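Local coordinates for protein fatty acyl CoA synthetase FADD13 (FATTY-ACYL-CoA SYNTHETASE) (Mycobacterium tuberculosis, PDB 3R44) that belongs to the ANL superfamily of AMP-binding enzymes and joins a large N-terminal domain to a small C-terminal one, at residues I458-Q463 with E492-N497; E427-I432 with E440-G445; R287-G292 with K307-V312; I433-V438 with Q469-Y474; A203-V208 with G324-S329. All coordinates share one frame; numbering follows the deposited sequence.

Interaction 1 (I458-Q463 with E492-N497)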
# COMPACT_ATOMS: atom_id res chain seq x y z
N ILE A 458 -0.78 -26.13 -10.42
CA ILE A 458 -1.18 -26.94 -9.27
C ILE A 458 -2.71 -27.11 -9.35
O ILE A 458 -3.49 -26.14 -9.33
CB ILE A 458 -0.72 -26.31 -7.95
CG1 ILE A 458 0.82 -26.14 -7.95
CG2 ILE A 458 -1.07 -27.28 -6.85
CD1 ILE A 458 1.27 -24.90 -8.40
N VAL A 459 -3.14 -28.34 -9.52
CA VAL A 459 -4.50 -28.60 -9.94
C VAL A 459 -5.16 -29.49 -8.91
O VAL A 459 -4.58 -30.51 -8.53
CB VAL A 459 -4.53 -29.29 -11.32
CG1 VAL A 459 -5.97 -29.67 -11.62
CG2 VAL A 459 -3.92 -28.33 -12.42
N VAL A 460 -6.36 -29.12 -8.48
CA VAL A 460 -7.21 -30.00 -7.70
C VAL A 460 -8.27 -30.53 -8.64
O VAL A 460 -9.01 -29.75 -9.28
CB VAL A 460 -7.84 -29.25 -6.48
CG1 VAL A 460 -8.73 -30.18 -5.65
CG2 VAL A 460 -6.78 -28.56 -5.65
N ALA A 461 -8.31 -31.85 -8.82
CA ALA A 461 -9.20 -32.45 -9.81
C ALA A 461 -9.59 -33.85 -9.41
O ALA A 461 -8.95 -34.46 -8.52
CB ALA A 461 -8.55 -32.49 -11.18
N ASP A 462 -10.63 -34.33 -10.09
CA ASP A 462 -10.97 -35.75 -10.10
C ASP A 462 -9.96 -36.50 -10.94
O ASP A 462 -10.09 -36.57 -12.14
CB ASP A 462 -12.37 -35.95 -10.67
CG ASP A 462 -12.80 -37.39 -10.68
OD1 ASP A 462 -11.99 -38.30 -10.32
OD2 ASP A 462 -14.00 -37.59 -11.00
N GLN A 463 -8.94 -37.04 -10.29
CA GLN A 463 -7.87 -37.72 -11.03
C GLN A 463 -8.29 -38.99 -11.73
O GLN A 463 -7.53 -39.49 -12.56
CB GLN A 463 -6.67 -37.98 -10.13
CG GLN A 463 -6.05 -36.67 -9.69
CD GLN A 463 -4.79 -36.83 -8.80
OE1 GLN A 463 -4.74 -36.34 -7.68
NE2 GLN A 463 -3.80 -37.51 -9.30
N GLU A 492 -4.28 -32.48 -3.42
CA GLU A 492 -5.57 -32.64 -2.79
C GLU A 492 -6.15 -31.28 -2.38
O GLU A 492 -7.34 -31.18 -2.22
CB GLU A 492 -5.45 -33.56 -1.54
CG GLU A 492 -5.13 -34.98 -1.90
CD GLU A 492 -6.21 -35.68 -2.75
OE1 GLU A 492 -7.42 -35.46 -2.46
OE2 GLU A 492 -5.83 -36.41 -3.72
N ALA A 493 -5.29 -30.28 -2.18
CA ALA A 493 -5.67 -28.96 -1.71
C ALA A 493 -4.61 -27.94 -2.07
O ALA A 493 -3.42 -28.25 -2.08
CB ALA A 493 -5.88 -28.93 -0.17
N ILE A 494 -5.09 -26.73 -2.30
CA ILE A 494 -4.30 -25.54 -2.51
C ILE A 494 -4.37 -24.67 -1.24
O ILE A 494 -5.43 -24.57 -0.62
CB ILE A 494 -4.85 -24.79 -3.75
CG1 ILE A 494 -4.46 -25.59 -5.00
CG2 ILE A 494 -4.32 -23.36 -3.84
CD1 ILE A 494 -5.36 -25.20 -6.21
N PRO A 495 -3.25 -24.05 -0.86
CA PRO A 495 -3.27 -23.24 0.37
C PRO A 495 -4.05 -21.92 0.20
O PRO A 495 -3.77 -21.13 -0.71
CB PRO A 495 -1.79 -23.02 0.66
CG PRO A 495 -1.15 -22.96 -0.70
CD PRO A 495 -1.93 -24.00 -1.52
N ARG A 496 -5.04 -21.72 1.05
CA ARG A 496 -5.80 -20.49 1.04
C ARG A 496 -5.90 -19.90 2.44
O ARG A 496 -5.84 -20.63 3.43
CB ARG A 496 -7.19 -20.71 0.54
CG ARG A 496 -7.32 -20.99 -0.94
CD ARG A 496 -8.78 -21.45 -1.15
NE ARG A 496 -8.93 -22.03 -2.46
CZ ARG A 496 -9.29 -21.34 -3.52
NH1 ARG A 496 -9.55 -20.04 -3.40
NH2 ARG A 496 -9.41 -21.94 -4.69
N ASN A 497 -6.08 -18.59 2.53
CA ASN A 497 -6.17 -17.95 3.84
C ASN A 497 -7.62 -18.00 4.31
O ASN A 497 -8.46 -18.48 3.54
CB ASN A 497 -5.52 -16.54 3.78
CG ASN A 497 -6.32 -15.55 3.00
OD1 ASN A 497 -7.42 -15.83 2.55
ND2 ASN A 497 -5.79 -14.33 2.90
O HOH W 1 -7.00 -35.82 -6.22
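Val460 and Ile494 make the tight part of this contact. The CG2 methyl of Val460 lies 3.7 Å from CD1 of Ile494, and CG1 of the same isoleucine is almost as near, so one methyl rests against the outer half of the longer branch. Val460 divides its two methyls between partners. CG1, anti to the backbone N (chi1 -180°), faces the carbonyl O of Glu492 at 3.8 Å, while CG2 is left for the isoleucine. Deeper in, Ile494 CD1 also sits 3.8 Å from the carbonyl O of Ile458, whose CG2 approaches Ile494 CG1 at 4.2 Å. Toward solvent the fit is looser and polar. The carboxylate of Glu492 folds back through a bend at chi2 (-63°), and its OE2 remains 4.1 Å from OE1 of Gln463, with the amide and carboxylate planes 27° apart. A water fills the gap, 2.7 Å from Gln463 OE1 and 2.8 Å from Glu492 OE2. It is placed to donate to both, although other acceptors around it compete for its two protons. The segment 492-497 follows strand 487-490 and passes over one face of strand 454-461, the middle strand of the three-stranded sheet in the small C-terminal domain of AMP-binding enzymes.

Interaction 2 (E427-I432 with E440-G445)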
# COMPACT_ATOMS: atom_id res chain seq x y z
N GLU A 427 -3.56 -16.39 -17.11
CA GLU A 427 -3.78 -16.76 -18.52
C GLU A 427 -3.96 -18.28 -18.62
O GLU A 427 -4.83 -18.78 -19.33
CB GLU A 427 -2.60 -16.29 -19.38
CG GLU A 427 -2.25 -14.81 -19.22
CD GLU A 427 -1.08 -14.36 -20.15
OE1 GLU A 427 -1.36 -14.24 -21.38
OE2 GLU A 427 0.07 -14.13 -19.66
N ILE A 428 -3.17 -18.98 -17.82
CA ILE A 428 -3.18 -20.45 -17.77
C ILE A 428 -4.33 -20.90 -16.85
O ILE A 428 -5.15 -21.77 -17.22
CB ILE A 428 -1.83 -21.01 -17.31
CG1 ILE A 428 -0.72 -20.58 -18.28
CG2 ILE A 428 -1.92 -22.54 -17.16
CD1 ILE A 428 0.73 -20.83 -17.73
N GLU A 429 -4.40 -20.33 -15.66
CA GLU A 429 -5.46 -20.72 -14.73
C GLU A 429 -6.87 -20.64 -15.35
O GLU A 429 -7.70 -21.55 -15.18
CB GLU A 429 -5.40 -19.86 -13.48
CG GLU A 429 -4.21 -20.11 -12.59
CD GLU A 429 -3.93 -18.96 -11.65
OE1 GLU A 429 -4.64 -17.93 -11.76
OE2 GLU A 429 -3.01 -19.08 -10.78
N SER A 430 -7.15 -19.57 -16.09
CA SER A 430 -8.49 -19.39 -16.68
C SER A 430 -8.81 -20.41 -17.78
O SER A 430 -9.96 -20.57 -18.12
CB SER A 430 -8.71 -17.97 -17.22
OG SER A 430 -7.76 -17.68 -18.24
N VAL A 431 -7.80 -21.07 -18.34
CA VAL A 431 -8.01 -22.12 -19.35
C VAL A 431 -8.24 -23.48 -18.66
O VAL A 431 -9.19 -24.22 -18.97
CB VAL A 431 -6.81 -22.16 -20.32
CG1 VAL A 431 -6.88 -23.39 -21.22
CG2 VAL A 431 -6.80 -20.87 -21.17
N ILE A 432 -7.36 -23.80 -17.72
CA ILE A 432 -7.42 -25.04 -17.00
C ILE A 432 -8.65 -25.20 -16.12
O ILE A 432 -9.16 -26.31 -16.00
CB ILE A 432 -6.11 -25.25 -16.14
CG1 ILE A 432 -4.90 -25.27 -17.07
CG2 ILE A 432 -6.23 -26.53 -15.30
CD1 ILE A 432 -3.55 -25.43 -16.36
N GLU A 440 -10.15 -26.72 -8.99
CA GLU A 440 -9.37 -25.55 -8.67
C GLU A 440 -8.02 -25.65 -9.37
O GLU A 440 -7.50 -26.75 -9.61
CB GLU A 440 -9.09 -25.39 -7.16
CG GLU A 440 -10.28 -25.29 -6.18
CD GLU A 440 -9.82 -25.64 -4.75
OE1 GLU A 440 -9.12 -24.83 -4.13
OE2 GLU A 440 -10.16 -26.74 -4.28
N VAL A 441 -7.44 -24.49 -9.67
CA VAL A 441 -6.08 -24.42 -10.26
C VAL A 441 -5.35 -23.17 -9.81
O VAL A 441 -5.95 -22.08 -9.72
CB VAL A 441 -6.09 -24.50 -11.83
CG1 VAL A 441 -6.89 -23.40 -12.42
CG2 VAL A 441 -4.66 -24.48 -12.40
N ALA A 442 -4.08 -23.30 -9.49
CA ALA A 442 -3.23 -22.15 -9.22
C ALA A 442 -1.97 -22.40 -9.97
O ALA A 442 -1.43 -23.50 -9.87
CB ALA A 442 -2.91 -22.06 -7.76
N VAL A 443 -1.42 -21.37 -10.62
CA VAL A 443 -0.17 -21.47 -11.38
C VAL A 443 0.90 -20.60 -10.72
O VAL A 443 0.62 -19.44 -10.35
CB VAL A 443 -0.36 -21.09 -12.87
CG1 VAL A 443 1.02 -20.94 -13.62
CG2 VAL A 443 -1.26 -22.13 -13.58
N ILE A 444 2.06 -21.20 -10.52
CA ILE A 444 3.27 -20.53 -10.02
C ILE A 444 4.49 -20.85 -10.87
O ILE A 444 4.56 -21.89 -11.54
CB ILE A 444 3.62 -20.91 -8.57
CG1 ILE A 444 3.80 -22.42 -8.43
CG2 ILE A 444 2.56 -20.36 -7.61
CD1 ILE A 444 4.46 -22.88 -7.08
N GLY A 445 5.50 -20.01 -10.77
CA GLY A 445 6.75 -20.35 -11.39
C GLY A 445 7.56 -21.14 -10.38
O GLY A 445 7.47 -20.86 -9.15
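OE2 of Glu429 is gripped from two sources: the backbone N of Val443 donates to it over 2.8 Å, and the ammonium group of Lys504 forms a salt bridge with it. The Val443 bond is nearly straight, with 166° at the hydrogen, and arrives on the anti lone pair, the one turned away from the other carboxylate oxygen. Glu429 reaches the strand because its chain runs extended beyond CG (chi2 160°), which lays the CG methylene 3.7 Å from Val443 CG2 and brings OE2 beside CA of Ala442. Lys504, from helix 504-511, also bonds to the carbonyl O of Val443, so one lysine ties helix and strand together and probably offsets the carboxylate charge. Helix 425-432 here packs over strand 438-448, the edge strand of the C-terminal domain's sheet; their local axes run close to antiparallel, at 156° and 7.7 Å apart. Apolar contacts fill the space between them. Ile428 sets CG2 3.7 Å from Val443 CG2, the two side chains crossing at about a right angle. One turn on, Ile432 CG2 meets Val441 CG2 at 3.9 Å in the same manner. The other Val441 methyl, CG1, presses against the carbonyl O of Glu429 at 3.4 Å.

Interaction 3 (R287-G292 with K307-V312)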
# COMPACT_ATOMS: atom_id res chain seq x y z
N ARG A 287 -19.54 4.13 9.75
CA ARG A 287 -20.19 3.98 8.46
C ARG A 287 -19.56 2.95 7.57
O ARG A 287 -20.29 2.18 6.96
CB ARG A 287 -20.23 5.33 7.70
CG ARG A 287 -20.82 6.45 8.51
CD ARG A 287 -21.36 7.61 7.62
NE ARG A 287 -20.26 8.21 6.83
CZ ARG A 287 -19.40 9.12 7.27
NH1 ARG A 287 -19.44 9.59 8.52
NH2 ARG A 287 -18.47 9.60 6.41
N TYR A 288 -18.24 2.97 7.41
CA TYR A 288 -17.59 2.01 6.52
C TYR A 288 -16.10 1.80 6.78
O TYR A 288 -15.42 2.65 7.31
CB TYR A 288 -17.80 2.43 5.02
CG TYR A 288 -17.22 3.75 4.66
CD1 TYR A 288 -15.91 3.86 4.20
CD2 TYR A 288 -17.98 4.90 4.77
CE1 TYR A 288 -15.42 5.05 3.84
CE2 TYR A 288 -17.49 6.11 4.43
CZ TYR A 288 -16.18 6.20 3.98
OH TYR A 288 -15.57 7.39 3.64
N PHE A 289 -15.60 0.67 6.31
CA PHE A 289 -14.20 0.44 6.25
C PHE A 289 -13.68 0.69 4.85
O PHE A 289 -14.38 0.48 3.89
CB PHE A 289 -13.89 -1.01 6.60
CG PHE A 289 -14.10 -1.36 8.05
CD1 PHE A 289 -13.14 -1.05 9.02
CD2 PHE A 289 -15.26 -2.01 8.43
CE1 PHE A 289 -13.34 -1.40 10.37
CE2 PHE A 289 -15.48 -2.34 9.77
CZ PHE A 289 -14.51 -2.05 10.73
N ILE A 290 -12.45 1.18 4.76
CA ILE A 290 -11.73 1.30 3.49
C ILE A 290 -10.73 0.16 3.56
O ILE A 290 -9.94 0.13 4.49
CB ILE A 290 -10.94 2.59 3.39
CG1 ILE A 290 -11.88 3.79 3.51
CG2 ILE A 290 -10.19 2.65 2.02
CD1 ILE A 290 -11.16 5.16 3.60
N THR A 291 -10.80 -0.79 2.65
CA THR A 291 -9.95 -1.97 2.73
C THR A 291 -9.08 -2.07 1.50
O THR A 291 -9.48 -1.76 0.39
CB THR A 291 -10.76 -3.28 2.88
OG1 THR A 291 -11.52 -3.50 1.70
CG2 THR A 291 -11.77 -3.18 4.02
N GLY A 292 -7.87 -2.57 1.71
CA GLY A 292 -6.94 -2.82 0.63
C GLY A 292 -6.75 -4.32 0.57
O GLY A 292 -7.19 -5.03 1.44
N LYS A 307 -24.97 -5.24 10.07
CA LYS A 307 -24.58 -4.37 11.20
C LYS A 307 -24.59 -2.89 10.75
O LYS A 307 -24.11 -2.02 11.48
CB LYS A 307 -23.21 -4.78 11.75
CG LYS A 307 -22.80 -4.25 13.16
CD LYS A 307 -21.45 -4.93 13.69
CE LYS A 307 -20.65 -4.08 14.76
NZ LYS A 307 -21.33 -4.13 16.13
N ASN A 308 -25.16 -2.63 9.56
CA ASN A 308 -25.16 -1.31 8.91
C ASN A 308 -23.77 -0.72 8.69
O ASN A 308 -23.56 0.48 8.89
CB ASN A 308 -25.99 -0.29 9.69
CG ASN A 308 -27.42 -0.68 9.78
OD1 ASN A 308 -27.90 -1.16 10.82
ND2 ASN A 308 -28.13 -0.50 8.67
N ILE A 309 -22.82 -1.57 8.31
CA ILE A 309 -21.46 -1.11 8.02
C ILE A 309 -21.13 -1.49 6.61
O ILE A 309 -21.30 -2.65 6.25
CB ILE A 309 -20.41 -1.71 8.98
CG1 ILE A 309 -20.74 -1.27 10.43
CG2 ILE A 309 -18.95 -1.35 8.55
CD1 ILE A 309 -19.90 -2.03 11.49
N GLU A 310 -20.60 -0.53 5.85
CA GLU A 310 -20.27 -0.78 4.44
C GLU A 310 -18.77 -0.97 4.26
O GLU A 310 -18.02 -0.77 5.19
CB GLU A 310 -20.81 0.33 3.57
CG GLU A 310 -22.33 0.14 3.42
CD GLU A 310 -23.01 1.16 2.54
OE1 GLU A 310 -22.54 2.31 2.46
OE2 GLU A 310 -24.05 0.80 1.95
N VAL A 311 -18.36 -1.36 3.06
CA VAL A 311 -16.96 -1.58 2.78
C VAL A 311 -16.60 -0.90 1.47
O VAL A 311 -17.32 -1.04 0.48
CB VAL A 311 -16.62 -3.11 2.73
CG1 VAL A 311 -15.16 -3.31 2.57
CG2 VAL A 311 -17.06 -3.80 4.06
N VAL A 312 -15.54 -0.10 1.48
CA VAL A 312 -14.92 0.45 0.28
C VAL A 312 -13.65 -0.36 -0.02
O VAL A 312 -12.87 -0.69 0.90
CB VAL A 312 -14.60 1.95 0.47
CG1 VAL A 312 -13.70 2.50 -0.69
CG2 VAL A 312 -15.95 2.73 0.72
O HOH W 2 -22.86 2.76 6.55
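Phe289 bonds through both its backbone N and its O to the neighbouring strand: N to Glu310 O at 3.0 Å and O to Val312 N at 2.7 Å. Glu310 N to Arg287 O and Thr291 N to Val312 O extend this parallel ladder, in which Tyr288, Phe289 and Ile290 stand level with Glu310, Val311 and Val312. Side chains alternate between the faces. On the sheet face that carries Tyr288, Val312 CG2 comes obliquely to ring atom CD1 at 3.7 Å; chi1 of 62° places the ring between the tyrosine's own backbone N and carbonyl carbon. On the one that carries Phe289, its CD2 lies 3.8 Å from Ile309 CG2, and Thr291 CG2 touches Val311 CG1 at 3.7 Å. Further out, a water donates to Arg287 O and weakly to Asn308 O. Asn308, with positive phi, is the C-prime residue of the Schellman motif that ends helix 298-306, turning the chain into strand 310-316 and completing a beta-alpha-beta crossover. Asp207 O accepts from both the Tyr288 hydroxyl and Arg287 NH2, which also forms a salt bridge with Asp212. Register therefore rests on backbone bonding, while apolar side chains pack on both faces and the polar ends of Tyr288 and Arg287 find partners beyond the ladder.

Interaction 4 (I433-V438 with Q469-Y474)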
# COMPACT_ATOMS: atom_id res chain seq x y z
N ILE A 433 -9.13 -24.12 -15.51
CA ILE A 433 -10.35 -24.20 -14.69
C ILE A 433 -11.53 -24.69 -15.53
O ILE A 433 -12.46 -25.29 -14.99
CB ILE A 433 -10.70 -22.84 -13.99
CG1 ILE A 433 -11.75 -23.02 -12.86
CG2 ILE A 433 -11.18 -21.82 -15.01
CD1 ILE A 433 -11.28 -23.87 -11.68
N GLY A 434 -11.46 -24.48 -16.84
CA GLY A 434 -12.45 -25.02 -17.78
C GLY A 434 -12.47 -26.51 -18.05
O GLY A 434 -13.51 -27.04 -18.50
N VAL A 435 -11.37 -27.21 -17.79
CA VAL A 435 -11.28 -28.63 -18.07
C VAL A 435 -12.29 -29.37 -17.18
O VAL A 435 -12.36 -29.15 -15.99
CB VAL A 435 -9.86 -29.21 -17.86
CG1 VAL A 435 -9.86 -30.76 -17.98
CG2 VAL A 435 -8.88 -28.59 -18.82
N PRO A 436 -13.13 -30.23 -17.79
CA PRO A 436 -14.07 -31.01 -16.99
C PRO A 436 -13.38 -31.89 -15.95
O PRO A 436 -12.43 -32.59 -16.28
CB PRO A 436 -14.80 -31.87 -18.04
CG PRO A 436 -14.67 -31.07 -19.34
CD PRO A 436 -13.30 -30.41 -19.23
N GLY A 437 -13.85 -31.83 -14.70
CA GLY A 437 -13.25 -32.55 -13.61
C GLY A 437 -12.21 -31.79 -12.80
O GLY A 437 -11.80 -32.24 -11.74
N VAL A 438 -11.74 -30.66 -13.30
CA VAL A 438 -10.89 -29.76 -12.53
C VAL A 438 -11.72 -28.85 -11.62
O VAL A 438 -12.57 -28.12 -12.10
CB VAL A 438 -10.05 -28.85 -13.45
CG1 VAL A 438 -9.38 -27.76 -12.61
CG2 VAL A 438 -9.01 -29.71 -14.24
N GLN A 469 -1.76 -35.13 -19.22
CA GLN A 469 -1.63 -34.97 -20.68
C GLN A 469 -2.81 -34.29 -21.30
O GLN A 469 -2.68 -33.56 -22.29
CB GLN A 469 -1.45 -36.32 -21.37
CG GLN A 469 -0.01 -36.72 -21.36
CD GLN A 469 0.79 -35.98 -22.44
OE1 GLN A 469 1.96 -35.67 -22.25
NE2 GLN A 469 0.15 -35.69 -23.57
N GLN A 470 -3.96 -34.61 -20.73
CA GLN A 470 -5.20 -34.06 -21.23
C GLN A 470 -5.27 -32.56 -20.96
O GLN A 470 -5.69 -31.79 -21.82
CB GLN A 470 -6.35 -34.79 -20.56
CG GLN A 470 -7.55 -33.93 -20.31
CD GLN A 470 -8.70 -34.72 -19.73
OE1 GLN A 470 -8.56 -35.91 -19.40
NE2 GLN A 470 -9.86 -34.07 -19.62
N ILE A 471 -4.86 -32.13 -19.76
CA ILE A 471 -4.83 -30.71 -19.46
C ILE A 471 -3.85 -30.05 -20.43
O ILE A 471 -4.17 -29.01 -21.00
CB ILE A 471 -4.42 -30.43 -17.95
CG1 ILE A 471 -5.60 -30.69 -17.04
CG2 ILE A 471 -3.99 -29.00 -17.71
CD1 ILE A 471 -5.19 -30.89 -15.57
N VAL A 472 -2.68 -30.62 -20.66
CA VAL A 472 -1.69 -29.86 -21.43
C VAL A 472 -2.09 -29.82 -22.89
O VAL A 472 -2.09 -28.76 -23.53
CB VAL A 472 -0.30 -30.39 -21.31
CG1 VAL A 472 0.66 -29.60 -22.22
CG2 VAL A 472 0.15 -30.33 -19.86
N GLU A 473 -2.49 -30.96 -23.43
CA GLU A 473 -3.00 -30.95 -24.80
C GLU A 473 -4.25 -30.06 -24.90
O GLU A 473 -4.37 -29.33 -25.86
CB GLU A 473 -3.18 -32.37 -25.35
CG GLU A 473 -1.82 -32.99 -25.73
CD GLU A 473 -1.96 -34.33 -26.43
OE1 GLU A 473 -1.12 -35.22 -26.18
OE2 GLU A 473 -2.92 -34.50 -27.21
N TYR A 474 -5.09 -30.01 -23.88
CA TYR A 474 -6.21 -29.05 -23.90
C TYR A 474 -5.76 -27.59 -23.91
O TYR A 474 -6.27 -26.79 -24.70
CB TYR A 474 -7.14 -29.27 -22.73
CG TYR A 474 -8.32 -28.34 -22.69
CD1 TYR A 474 -9.50 -28.68 -23.34
CD2 TYR A 474 -8.27 -27.15 -21.99
CE1 TYR A 474 -10.60 -27.83 -23.31
CE2 TYR A 474 -9.36 -26.31 -21.92
CZ TYR A 474 -10.53 -26.65 -22.59
OH TYR A 474 -11.62 -25.81 -22.54
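A type II beta turn from Val435 to Val438, closed by Val438 N to Val435 O at 3.1 Å, presents its first residue, Val435, to helix 468-478, and the nearest alpha carbons, those of Val435 and Ile471, stand 6.9 Å apart. Gly437 takes the positive phi (92°) usual for the third residue of such a turn. Val435 makes most of the contact, and its two methyls go to different partners. CG2 nears the Tyr474 ring obliquely, 3.5 Å from CD2 and 3.9 Å from CE2, with the two side chains running past each other in opposite directions. The ring comes within range because its CG lies anti to the backbone N (chi1 -179°), which swings it from the helix toward the turn. CG1 of Val435 faces the amide instead, 3.7 Å from Gln470 NE2; that glutamine is extended beyond CG but has a chi1 of 146°, well off a staggered value. The same Val435 CG2 is 4.3 Å from CG1 of Ile471. Ile471 also meets the far end of the turn, with CD1 4.2 Å from Val438 CG2, and it also packs against Ile432 and Phe490, while Tyr474 also lies on Val431. The turn thus closes the end of a helix-strand connection in the C-terminal domain against the helix that follows the hairpin. Between the two segments the adhesion is dispersive: methyls meet a ring, a branched chain and an amide nitrogen, so the fit depends on the shapes of the side chains rather than on directed bonds.

Interaction 5 (A203-V208 with G324-S329)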
# COMPACT_ATOMS: atom_id res chain seq x y z
N ALA A 203 -10.36 12.09 -1.12
CA ALA A 203 -11.27 12.99 -0.45
C ALA A 203 -12.44 13.39 -1.34
O ALA A 203 -13.55 13.65 -0.85
CB ALA A 203 -10.54 14.21 0.03
N SER A 204 -12.21 13.46 -2.65
CA SER A 204 -13.30 13.78 -3.61
C SER A 204 -14.10 12.60 -4.11
O SER A 204 -15.13 12.79 -4.76
CB SER A 204 -12.76 14.50 -4.86
OG SER A 204 -12.24 15.76 -4.49
N THR A 205 -13.66 11.39 -3.80
CA THR A 205 -14.28 10.19 -4.32
C THR A 205 -15.04 9.44 -3.21
O THR A 205 -16.16 9.02 -3.43
CB THR A 205 -13.22 9.25 -4.98
OG1 THR A 205 -12.48 10.00 -5.98
CG2 THR A 205 -13.92 8.00 -5.57
N ILE A 206 -14.44 9.27 -2.04
CA ILE A 206 -15.14 8.49 -0.99
C ILE A 206 -16.04 9.43 -0.21
O ILE A 206 -15.81 10.65 -0.21
CB ILE A 206 -14.18 7.78 -0.03
CG1 ILE A 206 -13.40 8.74 0.85
CG2 ILE A 206 -13.21 6.86 -0.80
CD1 ILE A 206 -12.51 7.95 1.88
N ASP A 207 -17.04 8.87 0.50
CA ASP A 207 -17.90 9.68 1.33
C ASP A 207 -17.19 10.00 2.64
O ASP A 207 -17.45 9.38 3.66
CB ASP A 207 -19.25 8.98 1.55
CG ASP A 207 -20.22 9.79 2.41
OD1 ASP A 207 -20.01 11.00 2.77
OD2 ASP A 207 -21.25 9.18 2.74
N VAL A 208 -16.27 10.96 2.61
CA VAL A 208 -15.58 11.45 3.81
C VAL A 208 -16.10 12.86 4.10
O VAL A 208 -16.38 13.63 3.15
CB VAL A 208 -14.06 11.42 3.67
CG1 VAL A 208 -13.57 12.32 2.51
CG2 VAL A 208 -13.38 11.80 5.04
N GLY A 324 -5.98 5.23 -7.32
CA GLY A 324 -6.11 4.41 -8.51
C GLY A 324 -7.57 4.17 -8.77
O GLY A 324 -8.21 5.02 -9.41
N THR A 325 -8.11 3.04 -8.31
CA THR A 325 -9.52 2.76 -8.41
C THR A 325 -10.12 2.54 -7.01
O THR A 325 -9.46 2.04 -6.09
CB THR A 325 -9.90 1.52 -9.33
OG1 THR A 325 -9.37 0.32 -8.77
CG2 THR A 325 -9.41 1.66 -10.80
N LEU A 326 -11.42 2.85 -6.90
CA LEU A 326 -12.21 2.64 -5.71
C LEU A 326 -13.56 2.05 -6.07
O LEU A 326 -14.19 2.48 -7.05
CB LEU A 326 -12.36 3.93 -4.88
CG LEU A 326 -11.08 4.44 -4.16
CD1 LEU A 326 -11.43 5.76 -3.57
CD2 LEU A 326 -10.56 3.48 -3.06
N LEU A 327 -13.93 1.03 -5.32
CA LEU A 327 -15.26 0.39 -5.44
C LEU A 327 -16.04 0.93 -4.28
O LEU A 327 -15.83 0.55 -3.12
CB LEU A 327 -15.12 -1.14 -5.42
CG LEU A 327 -16.44 -1.92 -5.51
CD1 LEU A 327 -16.95 -1.73 -6.93
CD2 LEU A 327 -16.27 -3.39 -5.15
N LEU A 328 -16.92 1.85 -4.58
CA LEU A 328 -17.66 2.51 -3.55
C LEU A 328 -18.64 1.54 -2.84
O LEU A 328 -18.97 0.45 -3.35
CB LEU A 328 -18.30 3.82 -4.10
CG LEU A 328 -17.27 4.84 -4.68
CD1 LEU A 328 -17.94 6.13 -5.13
CD2 LEU A 328 -16.16 5.13 -3.70
N SER A 329 -19.03 1.91 -1.63
CA SER A 329 -19.93 1.14 -0.80
C SER A 329 -21.18 0.61 -1.51
O SER A 329 -21.52 -0.57 -1.42
CB SER A 329 -20.36 2.03 0.35
OG SER A 329 -19.22 2.71 0.88
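Apolar contacts carry this meeting of the end of helix 192-205 with strand 324-327. CD1 of Leu326 is the common point: Ile206 CG2 presses on it at 3.5 Å, tighter than usual for two methyl groups, and Thr205 CG2 lies 3.9 Å away. The isoleucine offers that methyl because CG1 occupies the position between its backbone N and carbonyl carbon (chi1 68°), leaving CG2 beside the N and turned to the strand. Leu328, two residues on and just past the strand, adds its own CD2, 4.1 Å from Thr205 CG2, with the two side chains crossing at about a right angle. A second kind of contact sets methyl carbon against carbonyl oxygen: Leu328 CD1 lies 3.8 Å from Thr205 O. The polar group of Thr205 is bonded outside the two segments. Its OG1 is hydrogen-bonded with Ser201 O, one turn back in the helix, and with Met344 N, which keeps the hydroxyl occupied. Behind the contact Ile206 packs on Tyr288 and Ile290, so the helix end is seated against the large mixed sheet of the N-terminal domain. With its hydroxyl engaged, Thr205 turns its methyl to the leucines, and the contact between the two segments is one of van der Waals packing.

How the interactions relate
Interactions 1, 2 and 4 form one cluster in the C-terminal domain, and 3 and 5 another in the N-terminal domain; the centres of 1 and 3 lie 32 Å apart. Neighbouring strands join 1 to 2 (Ile458 N to Ala442 O, 2.8 Å), and Asp462 N to Gly437 O, 2.9 Å, joins 1 to 4. Between 2 and 4, Ile432 CD1 packs on Ile471 CG2 at 3.8 Å. Interactions 3 and 5, 11 Å between centres, share the mixed sheet, and the residues of 3 fall within the sequence span bracketed by 5. The bound histidine touches His192, Glu193 and His196, on the helix whose other end enters interaction 5.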